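Local coordinates for bromodomain protein, putative (Plasmodium falciparum 3D7, PDB 4PY6) that probably reads acetylated lysines, as bromodomains do, through the domain modelled here, one part of a much longer malaria-parasite protein, at residues K25-N30 with F127-W132; I66-D71 with Y91-L96. One frame throughout, in Å; residues are numbered along the deposited sequence.

From the N terminus the chain enters helix 22-32, and contact 1 joins that first helix to 127-132 on the last one, helix 112-138, enclosing nearly the whole domain. Contact 2 is nested inside this loop: after helix 56-65 the segment 66-71 leads into helix 72-81, and once that helix has passed, 91-96 of helix 87-104 comes back against 66-71. Contact 1 thus ties the first helix to the last, whereas contact 2 fastens an interhelical segment to the helix just before the last. Their centres lie about 17 Å apart, yet they meet directly where Tyr91 CD1 packs 3.6 Å from Trp129 CE2, joining helices 87-104 and 112-138.

Contact 1: K25-N30 with F127-W132; sequences KILRDN and FLWNKW
In the four-helix bundle of this bromodomain, the first helix faces the last chiefly where Asn30 and Ile26 meet the indole of Trp132. The helix segments run at 135° to each other, their axes 11.3 Å apart at closest approach. Asn30 CB sits over one face of the indole, 3.8 Å from the centroid of the five-membered ring, a CH-pi contact. With CG beside the backbone N (chi1 -53°), the amide of Asn30 continues over the CZ2-CH2 rim of the six-membered ring, stacked with its plane 29° from the indole's; Asn30 ND2 lies 3.4 Å from Trp132 CZ2. Ile26 CG2 approaches the same ring obliquely, 3.7 Å from Trp132 CE3. A water bridges the helices by accepting from Trp132 NE1 (2.7 Å) and donating to Asn30 O (2.8 Å), which satisfies the indole N-H and helps fix the rotation of the ring. Leu128 CD2 rests 3.6 Å from Asn30 O. Deeper in, Leu27 CD2 reaches Trp129 CZ3 at 3.6 Å, and Phe90 of helix 87-104 touches both residues. Indole stacking, a water bridge and apolar contacts here join the first and last helices of the left-handed bromodomain bundle.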
loop_
_atom_site.group_PDB
_atom_site.type_symbol
_atom_site.label_atom_id
_atom_site.label_comp_id
_atom_site.label_asym_id
_atom_site.label_seq_id
_atom_site.Cartn_x
_atom_site.Cartn_y
_atom_site.Cartn_z
ATOM N N LYS A 25 -15.877 13.747 -5.308
ATOM C CA LYS A 25 -14.624 14.510 -5.253
ATOM C C LYS A 25 -13.633 13.909 -4.247
ATOM O O LYS A 25 -12.427 13.931 -4.501
ATOM C CB LYS A 25 -14.897 15.984 -4.909
ATOM C CG LYS A 25 -15.387 16.816 -6.083
ATOM C CD LYS A 25 -15.724 18.236 -5.657
ATOM C CE LYS A 25 -16.211 19.074 -6.812
ATOM N NZ LYS A 25 -16.671 20.414 -6.363
ATOM N N ILE A 26 -14.144 13.390 -3.103
ATOM C CA ILE A 26 -13.341 12.752 -2.049
ATOM C C ILE A 26 -12.732 11.447 -2.590
ATOM O O ILE A 26 -11.550 11.194 -2.369
ATOM C CB ILE A 26 -14.143 12.544 -0.720
ATOM C CG1 ILE A 26 -14.675 13.887 -0.164
ATOM C CG2 ILE A 26 -13.294 11.818 0.348
ATOM C CD1 ILE A 26 -15.951 13.781 0.697
ATOM N N LEU A 27 -13.528 10.651 -3.331
ATOM C CA LEU A 27 -13.060 9.393 -3.927
ATOM C C LEU A 27 -12.006 9.647 -4.997
ATOM O O LEU A 27 -11.031 8.901 -5.082
ATOM C CB LEU A 27 -14.222 8.576 -4.525
ATOM C CG LEU A 27 -15.406 8.252 -3.615
ATOM C CD1 LEU A 27 -16.508 7.587 -4.390
ATOM C CD2 LEU A 27 -14.999 7.397 -2.440
ATOM N N ARG A 28 -12.193 10.715 -5.790
ATOM C CA ARG A 28 -11.301 11.116 -6.873
ATOM C C ARG A 28 -9.952 11.643 -6.383
ATOM O O ARG A 28 -8.921 11.162 -6.849
ATOM C CB ARG A 28 -12.003 12.146 -7.781
ATOM C CG ARG A 28 -11.184 12.614 -8.987
ATOM C CD ARG A 28 -11.815 13.817 -9.666
ATOM N NE ARG A 28 -11.795 15.011 -8.815
ATOM C CZ ARG A 28 -12.382 16.163 -9.120
ATOM N NH1 ARG A 28 -13.045 16.297 -10.264
ATOM N NH2 ARG A 28 -12.315 17.190 -8.286
ATOM N N ASP A 29 -9.960 12.631 -5.471
ATOM C CA ASP A 29 -8.750 13.301 -4.985
ATOM C C ASP A 29 -8.073 12.715 -3.747
ATOM O O ASP A 29 -6.852 12.837 -3.619
ATOM C CB ASP A 29 -9.015 14.807 -4.793
ATOM C CG ASP A 29 -9.590 15.506 -6.014
ATOM O OD1 ASP A 29 -8.994 15.381 -7.109
ATOM O OD2 ASP A 29 -10.622 16.194 -5.870
ATOM N N ASN A 30 -8.845 12.120 -2.826
ATOM C CA ASN A 30 -8.293 11.589 -1.577
ATOM C C ASN A 30 -8.092 10.067 -1.540
ATOM O O ASN A 30 -7.372 9.571 -0.667
ATOM C CB ASN A 30 -9.091 12.094 -0.369
ATOM C CG ASN A 30 -9.247 13.598 -0.323
ATOM O OD1 ASN A 30 -10.265 14.154 -0.740
ATOM N ND2 ASN A 30 -8.233 14.293 0.168
ATOM N N PHE A 127 -6.908 1.168 3.598
ATOM C CA PHE A 127 -6.483 2.177 4.574
ATOM C C PHE A 127 -7.132 3.511 4.215
ATOM O O PHE A 127 -7.709 4.159 5.086
ATOM C CB PHE A 127 -4.943 2.308 4.612
ATOM C CG PHE A 127 -4.425 3.500 5.389
ATOM C CD1 PHE A 127 -4.188 4.717 4.756
ATOM C CD2 PHE A 127 -4.185 3.411 6.755
ATOM C CE1 PHE A 127 -3.725 5.822 5.475
ATOM C CE2 PHE A 127 -3.718 4.517 7.473
ATOM C CZ PHE A 127 -3.485 5.713 6.827
ATOM N N LEU A 128 -7.027 3.912 2.929
ATOM C CA LEU A 128 -7.577 5.158 2.393
ATOM C C LEU A 128 -9.098 5.210 2.472
ATOM O O LEU A 128 -9.656 6.285 2.694
ATOM C CB LEU A 128 -7.089 5.410 0.955
ATOM C CG LEU A 128 -5.613 5.799 0.800
ATOM C CD1 LEU A 128 -5.142 5.584 -0.622
ATOM C CD2 LEU A 128 -5.359 7.239 1.237
ATOM N N TRP A 129 -9.765 4.047 2.317
ATOM C CA TRP A 129 -11.220 3.938 2.423
ATOM C C TRP A 129 -11.644 4.080 3.886
ATOM O O TRP A 129 -12.622 4.767 4.159
ATOM C CB TRP A 129 -11.732 2.618 1.824
ATOM C CG TRP A 129 -13.225 2.466 1.893
ATOM C CD1 TRP A 129 -13.937 1.787 2.837
ATOM C CD2 TRP A 129 -14.187 3.042 0.999
ATOM N NE1 TRP A 129 -15.283 1.895 2.582
ATOM C CE2 TRP A 129 -15.467 2.656 1.457
ATOM C CE3 TRP A 129 -14.093 3.837 -0.156
ATOM C CZ2 TRP A 129 -16.645 3.036 0.801
ATOM C CZ3 TRP A 129 -15.262 4.210 -0.807
ATOM C CH2 TRP A 129 -16.518 3.818 -0.324
ATOM N N ASN A 130 -10.901 3.447 4.816
ATOM C CA ASN A 130 -11.167 3.496 6.257
ATOM C C ASN A 130 -10.942 4.898 6.833
ATOM O O ASN A 130 -11.713 5.338 7.688
ATOM C CB ASN A 130 -10.306 2.469 6.996
ATOM C CG ASN A 130 -11.101 1.482 7.817
ATOM O OD1 ASN A 130 -11.156 1.567 9.050
ATOM N ND2 ASN A 130 -11.719 0.511 7.154
ATOM N N LYS A 131 -9.895 5.592 6.355
ATOM C CA LYS A 131 -9.517 6.948 6.757
ATOM C C LYS A 131 -10.577 7.975 6.316
ATOM O O LYS A 131 -10.851 8.921 7.054
ATOM C CB LYS A 131 -8.141 7.298 6.151
ATOM C CG LYS A 131 -7.554 8.641 6.573
ATOM C CD LYS A 131 -6.417 9.053 5.648
ATOM C CE LYS A 131 -6.066 10.518 5.763
ATOM N NZ LYS A 131 -5.320 10.823 7.013
ATOM N N TRP A 132 -11.175 7.775 5.125
ATOM C CA TRP A 132 -12.148 8.703 4.553
ATOM C C TRP A 132 -13.636 8.323 4.618
ATOM O O TRP A 132 -14.467 9.191 4.344
ATOM C CB TRP A 132 -11.733 9.096 3.128
ATOM C CG TRP A 132 -10.480 9.912 3.077
ATOM C CD1 TRP A 132 -9.209 9.450 2.912
ATOM C CD2 TRP A 132 -10.374 11.332 3.242
ATOM N NE1 TRP A 132 -8.317 10.495 2.944
ATOM C CE2 TRP A 132 -9.004 11.663 3.150
ATOM C CE3 TRP A 132 -11.307 12.362 3.458
ATOM C CZ2 TRP A 132 -8.544 12.982 3.250
ATOM C CZ3 TRP A 132 -10.849 13.669 3.557
ATOM C CH2 TRP A 132 -9.484 13.967 3.453
HETATM O O HOH W 1 -6.104 10.857 1.407
#

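Contact 2: I66-D71 with Y91-L96; sequences IKKPMD and YHDMKL
Lys68 and Met70 both reach Asp93 and Leu96 on one helix, the first stretched, the second folded. The Lys68 chain, extended beyond CG, runs across Leu96 at about a right angle, with Lys68 CD 3.8 Å from Leu96 CD2, and ends at Asp93. There Lys68 NZ makes a salt bridge of 3.2 Å to Asp93 OD1, on the syn lone pair of that oxygen. A water accepts from Lys68 NZ and donates to Asp93 OD2 (2.8 Å), so it closes a second path between the charges; Tyr84 OH also bonds to Asp93 OD2, and with both oxygens engaged the carboxylate is held in its rotation. Met70 instead bends at chi2 (46°) and chi3 (65°), which turns its methyl back toward the carboxylate: Met70 CE lies 3.5 Å from Asp93 OD2. Met70 CG sits against Asp93 O. Leu96 CD2 lies 4.0 Å from Met70 CB and 3.4 Å from Lys68 O, a carbonyl whose hydrogen bond comes from Asn100 ND2. Asp71 N-caps helix 72-81, ending the PMD motif (Pro-Met-Asp) that closes the bromodomain ZA loop; the Met70 side chain is about 10 Å from the ligand in the pocket this loop borders.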
loop_
_atom_site.group_PDB
_atom_site.type_symbol
_atom_site.label_atom_id
_atom_site.label_comp_id
_atom_site.label_asym_id
_atom_site.label_seq_id
_atom_site.Cartn_x
_atom_site.Cartn_y
_atom_site.Cartn_z
ATOM N N ILE A 66 -12.554 -13.806 -16.801
ATOM C CA ILE A 66 -12.929 -12.672 -15.945
ATOM C C ILE A 66 -14.356 -12.194 -16.224
ATOM O O ILE A 66 -14.684 -11.852 -17.363
ATOM C CB ILE A 66 -11.861 -11.530 -15.972
ATOM C CG1 ILE A 66 -10.449 -12.029 -15.540
ATOM C CG2 ILE A 66 -12.298 -10.278 -15.191
ATOM C CD1 ILE A 66 -10.223 -12.366 -14.024
ATOM N N LYS A 67 -15.200 -12.192 -15.170
ATOM C CA LYS A 67 -16.609 -11.783 -15.207
ATOM C C LYS A 67 -16.761 -10.290 -15.525
ATOM O O LYS A 67 -17.560 -9.931 -16.391
ATOM C CB LYS A 67 -17.305 -12.149 -13.884
ATOM C CG LYS A 67 -18.827 -12.204 -13.952
ATOM C CD LYS A 67 -19.378 -13.124 -12.875
ATOM C CE LYS A 67 -20.721 -12.681 -12.355
ATOM N NZ LYS A 67 -21.001 -13.245 -11.007
ATOM N N LYS A 68 -15.993 -9.434 -14.833
ATOM C CA LYS A 68 -16.015 -7.988 -15.035
ATOM C C LYS A 68 -14.592 -7.407 -14.911
ATOM O O LYS A 68 -14.090 -7.243 -13.794
ATOM C CB LYS A 68 -17.011 -7.302 -14.073
ATOM C CG LYS A 68 -17.313 -5.846 -14.418
ATOM C CD LYS A 68 -18.263 -5.223 -13.409
ATOM C CE LYS A 68 -18.435 -3.737 -13.595
ATOM N NZ LYS A 68 -19.133 -3.118 -12.438
ATOM N N PRO A 69 -13.920 -7.113 -16.053
ATOM C CA PRO A 69 -12.570 -6.528 -15.981
ATOM C C PRO A 69 -12.623 -5.072 -15.522
ATOM O O PRO A 69 -13.466 -4.305 -15.993
ATOM C CB PRO A 69 -12.047 -6.647 -17.420
ATOM C CG PRO A 69 -13.078 -7.452 -18.177
ATOM C CD PRO A 69 -14.361 -7.252 -17.453
ATOM N N MET A 70 -11.744 -4.701 -14.577
ATOM C CA MET A 70 -11.702 -3.348 -14.027
ATOM C C MET A 70 -10.280 -2.784 -13.987
ATOM O O MET A 70 -9.311 -3.538 -13.880
ATOM C CB MET A 70 -12.386 -3.312 -12.641
ATOM C CG MET A 70 -12.818 -1.917 -12.168
ATOM S SD MET A 70 -13.691 -0.844 -13.344
ATOM C CE MET A 70 -15.202 -1.761 -13.582
ATOM N N ASP A 71 -10.170 -1.450 -14.101
ATOM C CA ASP A 71 -8.916 -0.690 -14.112
ATOM C C ASP A 71 -9.159 0.747 -13.619
ATOM O O ASP A 71 -10.314 1.160 -13.494
ATOM C CB ASP A 71 -8.304 -0.693 -15.522
ATOM C CG ASP A 71 -9.325 -0.389 -16.593
ATOM O OD1 ASP A 71 -9.506 0.800 -16.914
ATOM O OD2 ASP A 71 -10.012 -1.334 -17.043
ATOM N N TYR A 91 -16.105 1.478 -4.363
ATOM C CA TYR A 91 -15.388 0.567 -3.465
ATOM C C TYR A 91 -15.319 -0.833 -4.085
ATOM O O TYR A 91 -14.240 -1.425 -4.126
ATOM C CB TYR A 91 -16.068 0.534 -2.072
ATOM C CG TYR A 91 -15.546 -0.537 -1.138
ATOM C CD1 TYR A 91 -14.447 -0.298 -0.317
ATOM C CD2 TYR A 91 -16.161 -1.783 -1.058
ATOM C CE1 TYR A 91 -13.948 -1.285 0.530
ATOM C CE2 TYR A 91 -15.666 -2.782 -0.220
ATOM C CZ TYR A 91 -14.561 -2.527 0.576
ATOM O OH TYR A 91 -14.074 -3.500 1.413
ATOM N N HIS A 92 -16.469 -1.346 -4.573
ATOM C CA HIS A 92 -16.586 -2.660 -5.208
ATOM C C HIS A 92 -15.762 -2.763 -6.485
ATOM O O HIS A 92 -15.158 -3.808 -6.721
ATOM C CB HIS A 92 -18.057 -3.022 -5.475
ATOM C CG HIS A 92 -18.859 -3.300 -4.238
ATOM N ND1 HIS A 92 -20.231 -3.112 -4.215
ATOM C CD2 HIS A 92 -18.461 -3.747 -3.024
ATOM C CE1 HIS A 92 -20.619 -3.449 -2.996
ATOM N NE2 HIS A 92 -19.588 -3.835 -2.243
ATOM N N ASP A 93 -15.712 -1.674 -7.285
ATOM C CA ASP A 93 -14.940 -1.610 -8.531
ATOM C C ASP A 93 -13.439 -1.552 -8.265
ATOM O O ASP A 93 -12.676 -2.226 -8.957
ATOM C CB ASP A 93 -15.397 -0.439 -9.420
ATOM C CG ASP A 93 -16.542 -0.746 -10.379
ATOM O OD1 ASP A 93 -17.085 -1.872 -10.323
ATOM O OD2 ASP A 93 -16.875 0.131 -11.200
ATOM N N MET A 94 -13.015 -0.764 -7.255
ATOM C CA MET A 94 -11.606 -0.649 -6.868
ATOM C C MET A 94 -11.096 -1.994 -6.360
ATOM O O MET A 94 -10.019 -2.420 -6.772
ATOM C CB MET A 94 -11.399 0.449 -5.815
ATOM C CG MET A 94 -11.566 1.862 -6.347
ATOM S SD MET A 94 -10.177 2.458 -7.337
ATOM C CE MET A 94 -9.091 3.018 -6.065
ATOM N N LYS A 95 -11.903 -2.690 -5.521
ATOM C CA LYS A 95 -11.593 -4.019 -4.976
ATOM C C LYS A 95 -11.527 -5.075 -6.083
ATOM O O LYS A 95 -10.725 -6.006 -5.993
ATOM C CB LYS A 95 -12.628 -4.437 -3.913
ATOM C CG LYS A 95 -12.478 -3.744 -2.549
ATOM C CD LYS A 95 -11.334 -4.290 -1.682
ATOM C CE LYS A 95 -11.690 -5.535 -0.902
ATOM N NZ LYS A 95 -10.569 -5.974 -0.027
ATOM N N LEU A 96 -12.367 -4.915 -7.126
ATOM C CA LEU A 96 -12.458 -5.800 -8.287
ATOM C C LEU A 96 -11.147 -5.857 -9.078
ATOM O O LEU A 96 -10.783 -6.938 -9.536
ATOM C CB LEU A 96 -13.634 -5.361 -9.178
ATOM C CG LEU A 96 -14.115 -6.293 -10.289
ATOM C CD1 LEU A 96 -14.572 -7.641 -9.742
ATOM C CD2 LEU A 96 -15.252 -5.649 -11.059
HETATM O O HOH W 2 -18.891 -0.268 -13.146
#